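Local coordinates for A rubisco-like protein (Burkholderia fungorum, PDB 3NWR) that is a rubisco-like protein, probably a lyase, with a catalytic domain akin to that of the rubisco large chain, at residues 162-167 and 397-402; 353-358 and 374-379. One frame throughout, in Å; residues are numbered along the deposited sequence.

Contact 1 of 2, residues 162-167 and 397-402. With SO4 (sulfate ion), chain C.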
loop_
_atom_site.group_PDB
_atom_site.type_symbol
_atom_site.label_atom_id
_atom_site.label_comp_id
_atom_site.label_asym_id
_atom_site.label_seq_id
_atom_site.Cartn_x
_atom_site.Cartn_y
_atom_site.Cartn_z
ATOM N N PRO A 162 -17.493 -2.989 -26.492
ATOM C CA PRO A 162 -16.968 -2.498 -25.213
ATOM C C PRO A 162 -17.711 -1.253 -24.759
ATOM O O PRO A 162 -18.374 -0.572 -25.542
ATOM C CB PRO A 162 -15.526 -2.121 -25.551
ATOM C CG PRO A 162 -15.184 -2.980 -26.721
ATOM C CD PRO A 162 -16.453 -3.003 -27.534
ATOM N N MET A 163 -17.586 -0.952 -23.473
ATOM C CA MET A 163 -18.099 0.300 -22.941
ATOM C C MET A 163 -17.009 1.349 -23.104
ATOM O O MET A 163 -15.831 1.078 -22.823
ATOM C CB MET A 163 -18.497 0.115 -21.470
ATOM C CG MET A 163 -19.725 -0.789 -21.320
ATOM S SD MET A 163 -19.692 -1.971 -19.961
ATOM C CE MET A 163 -18.538 -3.196 -20.590
ATOM N N ILE A 164 -17.392 2.535 -23.569
ATOM C CA ILE A 164 -16.442 3.592 -23.886
ATOM C C ILE A 164 -16.515 4.648 -22.801
ATOM O O ILE A 164 -17.597 5.151 -22.492
ATOM C CB ILE A 164 -16.757 4.255 -25.242
ATOM C CG1 ILE A 164 -16.947 3.195 -26.346
ATOM C CG2 ILE A 164 -15.683 5.273 -25.595
ATOM C CD1 ILE A 164 -15.787 2.225 -26.516
ATOM N N GLY A 165 -15.370 4.977 -22.214
ATOM C CA GLY A 165 -15.340 5.920 -21.114
ATOM C C GLY A 165 -14.394 7.078 -21.338
ATOM O O GLY A 165 -13.537 7.051 -22.227
ATOM N N THR A 166 -14.541 8.103 -20.510
ATOM C CA THR A 166 -13.600 9.209 -20.515
ATOM C C THR A 166 -13.483 9.782 -19.110
ATOM O O THR A 166 -14.258 9.415 -18.216
ATOM C CB THR A 166 -14.006 10.299 -21.529
ATOM O OG1 THR A 166 -12.886 11.157 -21.789
ATOM C CG2 THR A 166 -15.154 11.116 -20.993
ATOM N N ILE A 167 -12.497 10.655 -18.904
ATOM C CA ILE A 167 -12.207 11.200 -17.581
ATOM C C ILE A 167 -12.477 12.698 -17.572
ATOM O O ILE A 167 -12.198 13.398 -18.540
ATOM C CB ILE A 167 -10.733 10.954 -17.139
ATOM C CG1 ILE A 167 -10.373 9.470 -17.237
ATOM C CG2 ILE A 167 -10.493 11.448 -15.706
ATOM C CD1 ILE A 167 -10.014 9.013 -18.634
ATOM N N SER A 397 -15.528 8.006 -33.815
ATOM C CA SER A 397 -14.335 7.377 -34.383
ATOM C C SER A 397 -13.963 6.117 -33.599
ATOM O O SER A 397 -13.570 5.100 -34.175
ATOM C CB SER A 397 -13.155 8.356 -34.447
ATOM O OG SER A 397 -12.569 8.601 -33.180
ATOM N N VAL A 398 -14.099 6.172 -32.282
ATOM C CA VAL A 398 -13.775 5.017 -31.457
ATOM C C VAL A 398 -14.803 3.901 -31.647
ATOM O O VAL A 398 -14.439 2.726 -31.767
ATOM C CB VAL A 398 -13.662 5.432 -29.975
ATOM C CG1 VAL A 398 -13.612 4.211 -29.064
ATOM C CG2 VAL A 398 -12.422 6.315 -29.778
ATOM N N ARG A 399 -16.087 4.269 -31.697
ATOM C CA ARG A 399 -17.146 3.292 -31.940
ATOM C C ARG A 399 -16.991 2.630 -33.317
ATOM O O ARG A 399 -17.219 1.432 -33.468
ATOM C CB ARG A 399 -18.521 3.949 -31.813
ATOM C CG ARG A 399 -18.901 4.324 -30.381
ATOM C CD ARG A 399 -19.293 3.077 -29.582
ATOM N NE ARG A 399 -20.507 2.486 -30.127
ATOM C CZ ARG A 399 -21.736 2.897 -29.832
ATOM N NH1 ARG A 399 -21.914 3.889 -28.964
ATOM N NH2 ARG A 399 -22.788 2.311 -30.399
ATOM N N GLN A 400 -16.600 3.421 -34.309
ATOM C CA GLN A 400 -16.355 2.888 -35.655
ATOM C C GLN A 400 -15.167 1.925 -35.672
ATOM O O GLN A 400 -15.206 0.885 -36.336
ATOM C CB GLN A 400 -16.136 4.029 -36.645
ATOM C CG GLN A 400 -17.426 4.734 -37.035
ATOM C CD GLN A 400 -17.186 6.026 -37.789
ATOM O OE1 GLN A 400 -16.062 6.523 -37.855
ATOM N NE2 GLN A 400 -18.256 6.589 -38.354
ATOM N N ALA A 401 -14.116 2.254 -34.922
ATOM C CA ALA A 401 -12.984 1.342 -34.789
ATOM C C ALA A 401 -13.428 0.008 -34.184
ATOM O O ALA A 401 -13.037 -1.058 -34.653
ATOM C CB ALA A 401 -11.878 1.972 -33.948
ATOM N N TRP A 402 -14.237 0.067 -33.127
ATOM C CA TRP A 402 -14.746 -1.161 -32.527
ATOM C C TRP A 402 -15.624 -1.966 -33.489
ATOM O O TRP A 402 -15.488 -3.188 -33.572
ATOM C CB TRP A 402 -15.460 -0.870 -31.196
ATOM C CG TRP A 402 -14.450 -0.663 -30.108
ATOM C CD1 TRP A 402 -14.122 0.511 -29.494
ATOM C CD2 TRP A 402 -13.592 -1.663 -29.548
ATOM N NE1 TRP A 402 -13.119 0.300 -28.573
ATOM C CE2 TRP A 402 -12.779 -1.025 -28.582
ATOM C CE3 TRP A 402 -13.443 -3.040 -29.754
ATOM C CZ2 TRP A 402 -11.821 -1.712 -27.843
ATOM C CZ3 TRP A 402 -12.485 -3.724 -29.018
ATOM C CH2 TRP A 402 -11.694 -3.058 -28.060
HETATM S S SO4 C . -25.566 3.442 -28.030
HETATM O O1 SO4 C . -25.535 3.348 -29.484
HETATM O O2 SO4 C . -25.445 2.101 -27.463
HETATM O O3 SO4 C . -26.828 4.049 -27.610
HETATM O O4 SO4 C . -24.447 4.266 -27.586
#

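Contact 2 of 2, residues 353-358 and 374-379. With SO4 (sulfate ion), chain B.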
loop_
_atom_site.group_PDB
_atom_site.type_symbol
_atom_site.label_atom_id
_atom_site.label_comp_id
_atom_site.label_asym_id
_atom_site.label_seq_id
_atom_site.Cartn_x
_atom_site.Cartn_y
_atom_site.Cartn_z
ATOM N N PRO A 353 -11.802 -5.349 -17.081
ATOM C CA PRO A 353 -10.556 -4.595 -17.217
ATOM C C PRO A 353 -10.812 -3.221 -17.819
ATOM O O PRO A 353 -11.623 -3.082 -18.751
ATOM C CB PRO A 353 -9.718 -5.464 -18.170
ATOM C CG PRO A 353 -10.750 -6.136 -19.042
ATOM C CD PRO A 353 -11.934 -6.402 -18.106
ATOM N N ALA A 354 -10.159 -2.213 -17.254
ATOM C CA ALA A 354 -10.228 -0.854 -17.757
ATOM C C ALA A 354 -8.899 -0.461 -18.388
ATOM O O ALA A 354 -7.865 -0.396 -17.719
ATOM C CB ALA A 354 -10.619 0.123 -16.640
ATOM N N PHE A 355 -8.930 -0.236 -19.696
ATOM C CA PHE A 355 -7.748 0.182 -20.432
ATOM C C PHE A 355 -7.720 1.691 -20.502
ATOM O O PHE A 355 -8.757 2.321 -20.739
ATOM C CB PHE A 355 -7.813 -0.352 -21.861
ATOM C CG PHE A 355 -7.661 -1.845 -21.959
ATOM C CD1 PHE A 355 -6.426 -2.407 -22.271
ATOM C CD2 PHE A 355 -8.754 -2.683 -21.765
ATOM C CE1 PHE A 355 -6.281 -3.783 -22.371
ATOM C CE2 PHE A 355 -8.623 -4.056 -21.862
ATOM C CZ PHE A 355 -7.387 -4.612 -22.166
ATOM N N SER A 356 -6.538 2.276 -20.329
ATOM C CA SER A 356 -6.404 3.725 -20.393
ATOM C C SER A 356 -4.983 4.143 -20.735
ATOM O O SER A 356 -4.068 3.321 -20.712
ATOM C CB SER A 356 -6.777 4.341 -19.047
ATOM O OG SER A 356 -5.776 4.034 -18.093
ATOM N N SER A 357 -4.835 5.434 -21.036
ATOM C CA SER A 357 -3.558 6.085 -21.363
ATOM C C SER A 357 -3.278 6.056 -22.866
ATOM O O SER A 357 -2.881 5.025 -23.409
ATOM C CB SER A 357 -2.383 5.488 -20.575
ATOM O OG SER A 357 -1.208 6.255 -20.793
ATOM N N GLY A 358 -3.494 7.193 -23.522
ATOM C CA GLY A 358 -3.241 7.321 -24.951
ATOM C C GLY A 358 -4.115 6.425 -25.811
ATOM O O GLY A 358 -3.735 6.058 -26.927
ATOM N N THR A 374 -15.169 -8.479 -26.224
ATOM C CA THR A 374 -15.465 -7.052 -26.077
ATOM C C THR A 374 -15.720 -6.665 -24.628
ATOM O O THR A 374 -16.147 -5.541 -24.362
ATOM C CB THR A 374 -16.688 -6.608 -26.910
ATOM O OG1 THR A 374 -17.858 -7.317 -26.469
ATOM C CG2 THR A 374 -16.450 -6.858 -28.398
ATOM N N ASP A 375 -15.468 -7.598 -23.707
ATOM C CA ASP A 375 -15.751 -7.378 -22.278
ATOM C C ASP A 375 -14.662 -6.522 -21.626
ATOM O O ASP A 375 -13.764 -7.011 -20.917
ATOM C CB ASP A 375 -15.917 -8.720 -21.565
ATOM C CG ASP A 375 -17.208 -9.445 -21.974
ATOM O OD1 ASP A 375 -18.124 -8.809 -22.516
ATOM O OD2 ASP A 375 -17.319 -10.663 -21.736
ATOM N N LEU A 376 -14.748 -5.227 -21.892
ATOM C CA LEU A 376 -13.740 -4.300 -21.423
ATOM C C LEU A 376 -14.293 -2.884 -21.383
ATOM O O LEU A 376 -15.263 -2.551 -22.083
ATOM C CB LEU A 376 -12.489 -4.388 -22.312
ATOM C CG LEU A 376 -12.707 -3.983 -23.773
ATOM C CD1 LEU A 376 -12.224 -2.560 -24.029
ATOM C CD2 LEU A 376 -12.034 -4.974 -24.725
ATOM N N LEU A 377 -13.683 -2.067 -20.532
ATOM C CA LEU A 377 -13.943 -0.636 -20.472
ATOM C C LEU A 377 -12.775 0.087 -21.126
ATOM O O LEU A 377 -11.627 -0.063 -20.703
ATOM C CB LEU A 377 -14.111 -0.200 -19.008
ATOM C CG LEU A 377 -14.262 1.297 -18.719
ATOM C CD1 LEU A 377 -15.467 1.879 -19.433
ATOM C CD2 LEU A 377 -14.371 1.529 -17.209
ATOM N N PHE A 378 -13.078 0.841 -22.180
ATOM C CA PHE A 378 -12.069 1.511 -22.997
ATOM C C PHE A 378 -12.078 3.006 -22.710
ATOM O O PHE A 378 -12.980 3.731 -23.160
ATOM C CB PHE A 378 -12.396 1.244 -24.474
ATOM C CG PHE A 378 -11.287 1.603 -25.440
ATOM C CD1 PHE A 378 -10.154 0.817 -25.534
ATOM C CD2 PHE A 378 -11.405 2.710 -26.273
ATOM C CE1 PHE A 378 -9.140 1.135 -26.439
ATOM C CE2 PHE A 378 -10.400 3.031 -27.191
ATOM C CZ PHE A 378 -9.262 2.243 -27.259
ATOM N N MET A 379 -11.086 3.459 -21.951
ATOM C CA MET A 379 -11.009 4.855 -21.529
ATOM C C MET A 379 -10.180 5.648 -22.510
ATOM O O MET A 379 -8.992 5.363 -22.699
ATOM C CB MET A 379 -10.362 4.968 -20.143
ATOM C CG MET A 379 -11.022 4.123 -19.060
ATOM S SD MET A 379 -12.697 4.648 -18.687
ATOM C CE MET A 379 -12.450 6.380 -18.365
HETATM S S SO4 B . -4.363 10.719 -23.309
HETATM O O1 SO4 B . -5.631 11.400 -23.057
HETATM O O2 SO4 B . -4.382 10.089 -24.625
HETATM O O3 SO4 B . -4.151 9.702 -22.285
HETATM O O4 SO4 B . -3.272 11.686 -23.244
HETATM O O HOH W 1 -6.740 6.868 -22.807
#

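Contact 1 of 2, residues 162-167 and 397-402
The indole of W402 carries P162 on one face: CG of the proline lies 3.4 Å from the centroid of the six-membered ring and only 7° off its normal, a CH-pi contact centred on the benzene half, with P162 CD leaning over the same face toward CG and CD2 of the indole. At the five-membered end I164 CD1 approaches obliquely, 3.8 Å from W402 CD1. NE1, about as near to the same methyl, is buried and has no partner in the model. The guanidinium of R399 meets a sulfate ion, probably from the crystallisation liquor, at its edge: NH2 gives a nearly straight bond (173°) to O1, which lies in the guanidinium plane, at 3.1 Å, and NH1 bonds to O4 at 2.9 Å. R161 and R228 also bond to this sulfate, so three arginines gather round the anion. The first torsion of W402, with CG anti to the carbonyl carbon (chi1 -78°), sets the indole beside P162. In the TIM barrel of the rubisco catalytic domain, 163-165 is the first strand and 391-407 a helix packed on the outside after the last one; the two segments run roughly antiparallel, their axes 10.2 Å apart at the closest. I164 packs between the strand and the helix: its CD1 lies 3.9 Å from V398 CG1, the two side chains lying alongside and pointing opposite ways. R399 borders this patch with its aliphatic part: its chain bends at the second and third torsions, placing CD 4.0 Å from I164 CG1 while the charged end leads on to the sulfate. Beyond the two segments W402 makes an edge-to-face contact with F378 and is flanked by V364, T367 and F368 of helix 364-371.

Contact 2 of 2, residues 353-358 and 374-379
Three backbone hydrogen bonds join P353, F355, L377 and M379: L377 N to P353 O, F355 N to L377 O and M379 N to F355 O, each 2.9 Å long and the first the straightest at 175°. L377 O also receives a CA-H contact from A354, 3.4 Å from its CA. Past the last of these bonds a water spans the strands, donating to M379 O at 2.7 Å and accepting weakly from S357 N. G358 N then gives a 2.9 Å hydrogen bond to O3 of a sulfate that K324 and G382 also hold. Strands 352-355 and 377-379 are adjacent parallel strands of the TIM barrel, connected through helix 364-371 in a beta-alpha-beta crossover. A354 and L377 share the face turned from the outer helices, their CB and CD2 4.0 Å apart, whereas F355 and F378 point to the helical side, F355 onto V332 and A336 of helix 329-340. The ring edge of F355 is met by L376, whose CB lies 3.9 Å from CE2; with CG between the backbone N and carbonyl carbon (chi1 63°), L376 also brings CD1 close to F355 CD2. P353 CD rests 3.4 Å from D375 O. At that end the carboxylate of D375 leads away from P353, to a salt bridge with R153.

In the fold
Contacts 1 and 2 lie side by side, centres about 9 Å apart, because strand 163-165 of contact 1 is the neighbour of strand 377-379 of contact 2, the first and last strands of the barrel meeting there. F378 takes two of the backbone bonds between these strands, probably hydrogen bonds: M163 O to F378 N at 2.8 Å and G165 N to F378 O at 2.9 Å. F378 belongs to contact 2, yet its side chain packs on I164 and V398 of contact 1. The two sulfates occupy separate sites. That of contact 2, at the carboxy ends of the strands, is consistent with a phosphate site as in rubisco. K195 is carboxylated on NZ, as is the active-site lysine of activated rubisco.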